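Local coordinates for glutamine aminotransferase class-II domain protein (Ruegeria pomeroyi, PDB 3MDN) that probably acts as a class-II glutamine amidotransferase, releasing ammonia from glutamine in the manner of its N-terminal nucleophile hydrolase relatives, at residues 145-157 and 162-174. Residues are numbered along the deposited sequence; the frame is centred on the assembly and turned at random.
Sequences SEVLFLLALSEGL and HGALARAIARLEG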
ATOM      1  N   SER D 145      17.678 -10.598 -10.521  1.00 25.12           N
ATOM      2  CA  SER D 145      17.987  -9.297 -11.108  1.00 25.68           C
ATOM      3  C   SER D 145      18.889  -8.475 -10.208  1.00 25.32           C
ATOM      4  O   SER D 145      19.823  -7.840 -10.682  1.00 25.78           O
ATOM      5  CB  SER D 145      16.698  -8.519 -11.366  1.00 25.64           C
ATOM      6  OG  SER D 145      15.864  -9.251 -12.244  1.00 28.37           O
ATOM      7  N   GLU D 146      18.589  -8.474  -8.912  1.00 25.56           N
ATOM      8  CA  GLU D 146      19.324  -7.653  -7.948  1.00 25.32           C
ATOM      9  C   GLU D 146      20.731  -8.198  -7.763  1.00 25.44           C
ATOM     10  O   GLU D 146      21.688  -7.445  -7.725  1.00 24.38           O
ATOM     11  CB  GLU D 146      18.574  -7.542  -6.628  1.00 24.40           C
ATOM     12  CG  GLU D 146      19.214  -6.544  -5.661  1.00 24.23           C
ATOM     13  CD  GLU D 146      18.525  -6.430  -4.333  1.00 25.30           C
ATOM     14  OE1 GLU D 146      17.996  -7.456  -3.813  1.00 24.56           O
ATOM     15  OE2 GLU D 146      18.566  -5.302  -3.770  1.00 25.45           O
ATOM     16  N   VAL D 147      20.854  -9.518  -7.699  1.00 26.56           N
ATOM     17  CA  VAL D 147      22.170 -10.148  -7.772  1.00 27.77           C
ATOM     18  C   VAL D 147      22.989  -9.729  -9.002  1.00 27.82           C
ATOM     19  O   VAL D 147      24.137  -9.301  -8.866  1.00 27.96           O
ATOM     20  CB  VAL D 147      22.081 -11.690  -7.744  1.00 28.25           C
ATOM     21  CG1 VAL D 147      23.503 -12.299  -7.622  1.00 29.61           C
ATOM     22  CG2 VAL D 147      21.280 -12.118  -6.557  1.00 27.62           C
ATOM     23  N   LEU D 148      22.406  -9.830 -10.191  1.00 27.51           N
ATOM     24  CA  LEU D 148      23.129  -9.493 -11.394  1.00 28.08           C
ATOM     25  C   LEU D 148      23.721  -8.068 -11.260  1.00 27.17           C
ATOM     26  O   LEU D 148      24.872  -7.803 -11.632  1.00 27.74           O
ATOM     27  CB  LEU D 148      22.188  -9.571 -12.599  1.00 28.54           C
ATOM     28  CG  LEU D 148      22.576 -10.175 -13.962  1.00 32.66           C
ATOM     29  CD1 LEU D 148      21.824  -9.443 -15.052  1.00 34.28           C
ATOM     30  CD2 LEU D 148      24.084 -10.183 -14.262  1.00 33.48           C
ATOM     31  N   PHE D 149      22.919  -7.146 -10.754  1.00 26.19           N
ATOM     32  CA  PHE D 149      23.352  -5.749 -10.618  1.00 25.64           C
ATOM     33  C   PHE D 149      24.499  -5.630  -9.622  1.00 24.90           C
ATOM     34  O   PHE D 149      25.508  -5.007  -9.894  1.00 24.30           O
ATOM     35  CB  PHE D 149      22.184  -4.882 -10.153  1.00 24.85           C
ATOM     36  CG  PHE D 149      22.541  -3.436  -9.857  1.00 25.48           C
ATOM     37  CD1 PHE D 149      23.348  -2.693 -10.708  1.00 28.63           C
ATOM     38  CD2 PHE D 149      21.977  -2.800  -8.752  1.00 28.17           C
ATOM     39  CE1 PHE D 149      23.610  -1.334 -10.442  1.00 25.33           C
ATOM     40  CE2 PHE D 149      22.257  -1.453  -8.466  1.00 28.92           C
ATOM     41  CZ  PHE D 149      23.064  -0.730  -9.316  1.00 27.42           C
ATOM     42  N   LEU D 150      24.342  -6.234  -8.465  1.00 23.81           N
ATOM     43  CA  LEU D 150      25.377  -6.098  -7.416  1.00 24.66           C
ATOM     44  C   LEU D 150      26.653  -6.861  -7.761  1.00 23.99           C
ATOM     45  O   LEU D 150      27.757  -6.412  -7.424  1.00 23.12           O
ATOM     46  CB  LEU D 150      24.828  -6.533  -6.067  1.00 22.67           C
ATOM     47  CG  LEU D 150      23.619  -5.687  -5.670  1.00 24.19           C
ATOM     48  CD1 LEU D 150      23.100  -6.171  -4.353  1.00 21.67           C
ATOM     49  CD2 LEU D 150      23.956  -4.180  -5.603  1.00 21.63           C
ATOM     50  N   LEU D 151      26.485  -8.010  -8.420  1.00 24.60           N
ATOM     51  CA  LEU D 151      27.622  -8.740  -9.001  1.00 25.75           C
ATOM     52  C   LEU D 151      28.361  -7.908 -10.047  1.00 25.32           C
ATOM     53  O   LEU D 151      29.578  -7.960 -10.131  1.00 26.17           O
ATOM     54  CB  LEU D 151      27.180 -10.032  -9.677  1.00 26.57           C
ATOM     55  CG  LEU D 151      26.858 -11.371  -8.998  1.00 29.24           C
ATOM     56  CD1 LEU D 151      27.324 -12.469  -9.969  1.00 30.88           C
ATOM     57  CD2 LEU D 151      27.573 -11.575  -7.681  1.00 29.19           C
ATOM     58  N   ALA D 152      27.631  -7.175 -10.880  1.00 25.76           N
ATOM     59  CA  ALA D 152      28.283  -6.315 -11.865  1.00 25.91           C
ATOM     60  C   ALA D 152      29.054  -5.170 -11.182  1.00 26.07           C
ATOM     61  O   ALA D 152      30.174  -4.843 -11.601  1.00 26.29           O
ATOM     62  CB  ALA D 152      27.275  -5.785 -12.892  1.00 25.88           C
ATOM     63  N   LEU D 153      28.461  -4.565 -10.154  1.00 25.10           N
ATOM     64  CA  LEU D 153      29.220  -3.629  -9.296  1.00 25.72           C
ATOM     65  C   LEU D 153      30.475  -4.295  -8.729  1.00 25.25           C
ATOM     66  O   LEU D 153      31.577  -3.747  -8.859  1.00 24.90           O
ATOM     67  CB  LEU D 153      28.346  -3.007  -8.181  1.00 25.46           C
ATOM     68  CG  LEU D 153      27.401  -1.928  -8.746  1.00 27.67           C
ATOM     69  CD1 LEU D 153      26.177  -1.652  -7.875  1.00 30.02           C
ATOM     70  CD2 LEU D 153      28.145  -0.621  -9.081  1.00 28.74           C
ATOM     71  N   SER D 154      30.320  -5.484  -8.132  1.00 25.55           N
ATOM     72  CA  SER D 154      31.468  -6.240  -7.568  1.00 25.73           C
ATOM     73  C   SER D 154      32.559  -6.463  -8.627  1.00 26.14           C
ATOM     74  O   SER D 154      33.739  -6.481  -8.298  1.00 25.83           O
ATOM     75  CB  SER D 154      31.017  -7.594  -6.999  1.00 25.29           C
ATOM     76  OG  SER D 154      29.943  -7.412  -6.082  1.00 25.34           O
ATOM     77  N   GLU D 155      32.146  -6.596  -9.889  1.00 25.74           N
ATOM     78  CA  GLU D 155      33.068  -6.818 -11.007  1.00 26.38           C
ATOM     79  C   GLU D 155      33.598  -5.529 -11.687  1.00 26.51           C
ATOM     80  O   GLU D 155      34.197  -5.608 -12.737  1.00 26.89           O
ATOM     81  CB  GLU D 155      32.412  -7.706 -12.076  1.00 26.10           C
ATOM     82  CG  GLU D 155      32.169  -9.182 -11.693  1.00 28.40           C
ATOM     83  CD  GLU D 155      33.471  -9.996 -11.575  1.00 29.70           C
ATOM     84  OE1 GLU D 155      34.500  -9.590 -12.129  1.00 30.94           O
ATOM     85  OE2 GLU D 155      33.474 -11.041 -10.909  1.00 32.33           O
ATOM     86  N   GLY D 156      33.368  -4.351 -11.108  1.00 26.84           N
ATOM     87  CA  GLY D 156      33.909  -3.106 -11.674  1.00 25.71           C
ATOM     88  C   GLY D 156      32.978  -2.306 -12.582  1.00 25.80           C
ATOM     89  O   GLY D 156      33.456  -1.530 -13.413  1.00 24.92           O
ATOM     90  N   LEU D 157      31.655  -2.461 -12.409  1.00 25.24           N
ATOM     91  CA  LEU D 157      30.681  -1.704 -13.222  1.00 26.32           C
ATOM     92  C   LEU D 157      30.997  -0.206 -13.271  1.00 26.74           C
ATOM     93  O   LEU D 157      30.858   0.432 -14.328  1.00 25.69           O
ATOM     94  CB  LEU D 157      29.236  -1.931 -12.758  1.00 25.21           C
ATOM     95  CG  LEU D 157      28.132  -1.161 -13.502  1.00 28.23           C
ATOM     96  CD1 LEU D 157      27.934  -1.726 -14.877  1.00 29.00           C
ATOM     97  CD2 LEU D 157      26.807  -1.237 -12.781  1.00 29.94           C
ATOM     98  N   HIS D 162      30.832  -2.624 -19.588  1.00 29.05           N
ATOM     99  CA  HIS D 162      30.779  -3.749 -20.517  1.00 29.09           C
ATOM    100  C   HIS D 162      31.452  -5.006 -19.964  1.00 28.33           C
ATOM    101  O   HIS D 162      30.827  -6.084 -19.916  1.00 27.58           O
ATOM    102  CB  HIS D 162      31.440  -3.337 -21.842  1.00 29.71           C
ATOM    103  CG  HIS D 162      31.530  -4.432 -22.860  1.00 31.77           C
ATOM    104  ND1 HIS D 162      32.391  -5.504 -22.732  1.00 35.32           N
ATOM    105  CD2 HIS D 162      30.906  -4.592 -24.053  1.00 33.35           C
ATOM    106  CE1 HIS D 162      32.288  -6.285 -23.798  1.00 36.18           C
ATOM    107  NE2 HIS D 162      31.404  -5.747 -24.621  1.00 36.90           N
ATOM    108  N   GLY D 163      32.732  -4.872 -19.586  1.00 27.85           N
ATOM    109  CA  GLY D 163      33.492  -5.983 -18.982  1.00 27.11           C
ATOM    110  C   GLY D 163      32.827  -6.495 -17.708  1.00 27.22           C
ATOM    111  O   GLY D 163      32.696  -7.700 -17.502  1.00 26.97           O
ATOM    112  N   ALA D 164      32.366  -5.581 -16.859  1.00 26.97           N
ATOM    113  CA  ALA D 164      31.790  -5.982 -15.565  1.00 26.85           C
ATOM    114  C   ALA D 164      30.460  -6.728 -15.743  1.00 27.27           C
ATOM    115  O   ALA D 164      30.231  -7.739 -15.100  1.00 27.24           O
ATOM    116  CB  ALA D 164      31.631  -4.796 -14.648  1.00 26.43           C
ATOM    117  N   LEU D 165      29.590  -6.244 -16.622  1.00 27.73           N
ATOM    118  CA  LEU D 165      28.332  -6.946 -16.822  1.00 27.71           C
ATOM    119  C   LEU D 165      28.633  -8.325 -17.431  1.00 27.20           C
ATOM    120  O   LEU D 165      28.092  -9.353 -17.004  1.00 28.14           O
ATOM    121  CB  LEU D 165      27.374  -6.128 -17.695  1.00 27.44           C
ATOM    122  CG  LEU D 165      26.036  -6.831 -17.917  1.00 28.02           C
ATOM    123  CD1 LEU D 165      25.318  -6.985 -16.571  1.00 30.70           C
ATOM    124  CD2 LEU D 165      25.182  -6.058 -18.860  1.00 30.60           C
ATOM    125  N   ALA D 166      29.515  -8.328 -18.427  1.00 27.89           N
ATOM    126  CA  ALA D 166      30.032  -9.550 -19.075  1.00 26.55           C
ATOM    127  C   ALA D 166      30.495 -10.608 -18.040  1.00 25.36           C
ATOM    128  O   ALA D 166      30.124 -11.792 -18.113  1.00 24.38           O
ATOM    129  CB  ALA D 166      31.175  -9.193 -20.033  1.00 26.66           C
ATOM    130  N   ARG D 167      31.289 -10.178 -17.071  1.00 24.57           N
ATOM    131  CA  ARG D 167      31.773 -11.095 -16.013  1.00 23.99           C
ATOM    132  C   ARG D 167      30.676 -11.567 -15.025  1.00 23.86           C
ATOM    133  O   ARG D 167      30.626 -12.755 -14.621  1.00 24.33           O
ATOM    134  CB  ARG D 167      32.960 -10.473 -15.270  1.00 23.43           C
ATOM    135  CG  ARG D 167      34.291 -10.465 -16.067  1.00 24.46           C
ATOM    136  CD  ARG D 167      35.494  -9.939 -15.208  1.00 28.01           C
ATOM    137  NE  ARG D 167      35.291  -8.552 -14.785  1.00 26.62           N
ATOM    138  CZ  ARG D 167      35.603  -7.496 -15.531  1.00 25.62           C
ATOM    139  NH1 ARG D 167      35.376  -6.269 -15.094  1.00 25.51           N
ATOM    140  NH2 ARG D 167      36.157  -7.667 -16.710  1.00 25.72           N
ATOM    141  N   ALA D 168      29.806 -10.652 -14.617  1.00 23.46           N
ATOM    142  CA  ALA D 168      28.698 -11.010 -13.726  1.00 23.65           C
ATOM    143  C   ALA D 168      27.786 -12.055 -14.392  1.00 24.25           C
ATOM    144  O   ALA D 168      27.359 -13.040 -13.763  1.00 24.26           O
ATOM    145  CB  ALA D 168      27.908  -9.777 -13.379  1.00 23.27           C
ATOM    146  N   ILE D 169      27.514 -11.858 -15.677  1.00 24.26           N
ATOM    147  CA  ILE D 169      26.682 -12.818 -16.403  1.00 25.64           C
ATOM    148  C   ILE D 169      27.325 -14.205 -16.521  1.00 25.89           C
ATOM    149  O   ILE D 169      26.667 -15.231 -16.275  1.00 26.37           O
ATOM    150  CB  ILE D 169      26.294 -12.235 -17.783  1.00 26.25           C
ATOM    151  CG1 ILE D 169      25.182 -11.189 -17.580  1.00 27.06           C
ATOM    152  CG2 ILE D 169      25.853 -13.326 -18.758  1.00 26.75           C
ATOM    153  CD1 ILE D 169      24.964 -10.365 -18.822  1.00 33.57           C
ATOM    154  N   ALA D 170      28.609 -14.244 -16.899  1.00 26.14           N
ATOM    155  CA  ALA D 170      29.372 -15.508 -16.944  1.00 26.69           C
ATOM    156  C   ALA D 170      29.253 -16.269 -15.627  1.00 26.64           C
ATOM    157  O   ALA D 170      28.970 -17.473 -15.597  1.00 27.62           O
ATOM    158  CB  ALA D 170      30.870 -15.245 -17.275  1.00 25.84           C
ATOM    159  N   ARG D 171      29.482 -15.557 -14.534  1.00 26.32           N
ATOM    160  CA  ARG D 171      29.416 -16.164 -13.208  1.00 26.27           C
ATOM    161  C   ARG D 171      28.032 -16.754 -12.904  1.00 25.54           C
ATOM    162  O   ARG D 171      27.915 -17.902 -12.453  1.00 24.60           O
ATOM    163  CB  ARG D 171      29.794 -15.128 -12.164  1.00 27.17           C
ATOM    164  CG  ARG D 171      31.242 -15.189 -11.781  1.00 32.61           C
ATOM    165  CD  ARG D 171      31.401 -16.145 -10.548  1.00 39.49           C
ATOM    166  NE  ARG D 171      31.719 -15.452  -9.299  1.00 43.67           N
ATOM    167  CZ  ARG D 171      32.081 -14.173  -9.225  1.00 44.12           C
ATOM    168  NH1 ARG D 171      32.159 -13.447 -10.329  1.00 44.62           N
ATOM    169  NH2 ARG D 171      32.368 -13.628  -8.054  1.00 42.76           N
ATOM    170  N   LEU D 172      26.974 -15.990 -13.174  1.00 24.47           N
ATOM    171  CA  LEU D 172      25.632 -16.507 -12.863  1.00 24.52           C
ATOM    172  C   LEU D 172      25.209 -17.628 -13.805  1.00 24.13           C
ATOM    173  O   LEU D 172      24.523 -18.574 -13.398  1.00 23.14           O
ATOM    174  CB  LEU D 172      24.595 -15.389 -12.874  1.00 24.48           C
ATOM    175  CG  LEU D 172      24.495 -14.513 -11.629  1.00 25.96           C
ATOM    176  CD1 LEU D 172      23.544 -13.355 -11.872  1.00 27.20           C
ATOM    177  CD2 LEU D 172      24.047 -15.320 -10.439  1.00 25.83           C
ATOM    178  N   GLU D 173      25.627 -17.521 -15.064  1.00 23.60           N
ATOM    179  CA  GLU D 173      25.317 -18.570 -16.007  1.00 24.94           C
ATOM    180  C   GLU D 173      26.019 -19.866 -15.632  1.00 24.38           C
ATOM    181  O   GLU D 173      25.432 -20.955 -15.756  1.00 25.07           O
ATOM    182  CB  GLU D 173      25.655 -18.142 -17.455  1.00 25.42           C
ATOM    183  CG  GLU D 173      25.229 -19.148 -18.489  1.00 26.85           C
ATOM    184  CD  GLU D 173      25.607 -18.777 -19.920  1.00 29.61           C
ATOM    185  OE1 GLU D 173      25.377 -17.631 -20.367  1.00 29.16           O
ATOM    186  OE2 GLU D 173      26.107 -19.679 -20.629  1.00 32.98           O
ATOM    187  N   GLY D 174      27.266 -19.757 -15.170  1.00 24.15           N
ATOM    188  CA  GLY D 174      27.996 -20.930 -14.667  1.00 23.31           C
ATOM    189  C   GLY D 174      27.316 -21.587 -13.468  1.00 23.78           C
ATOM    190  O   GLY D 174      27.219 -22.825 -13.381  1.00 22.60           O
TER
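L148 enters the neighbouring helix as a knob into a hole formed by L165, A168, I169 and L172. Its CD2 branch goes deepest, lying 3.6 Å from I169 CG1 and also touching the methyl of A168, while L172 CD1 rests against its CG. One turn on, L151 brings CB to 3.8 Å from A168 CB and lays CD1 beside CG of L172. Small residues permit the close approach: the methyls of A152 and A168 meet, A164 CB lies against the A152 carbonyl O, and the axes of helices 145-154 and 162-174 come within 7.9 Å, their directions 125° apart. The two consecutive helices form a splayed, roughly antiparallel pair joined by a short connection, which starts with a Schellman motif in which G156, at positive phi, is the C-prime residue and L157 N bonds back to A152 O. The methyl of A164 presses into this turn, 3.2 Å from L157 N. In the fold, the pair packs on a sheet of the Ntn-type domain: L148 also touches F111 of strand 109-114 and L187 of strand 185-192, the latter shared with I169.

The polar contacts gather on E155, at the more open margin, its chain bent at chi2 (-70°) to bring the carboxylate to two arginines. R167 grips it side-on: NH1 gives a nearly straight bond (170°) to the backbone O of E155, 2.7 Å away and in the guanidinium plane, and NE reaches OE1 at 3.0 Å in a more bent salt bridge. The same NH1 also forms a salt bridge with D160, between the two helices, so the guanidinium has a carboxylate partner on each of NE and NH1. A leucine in place of R167 would probably leave the E155 carbonyl without this donor and the carboxylate freer to turn. From the next helical turn, R171 NH1 completes the network at 2.8 Å from E155 OE2, its guanidinium plane perpendicular to the carboxylate.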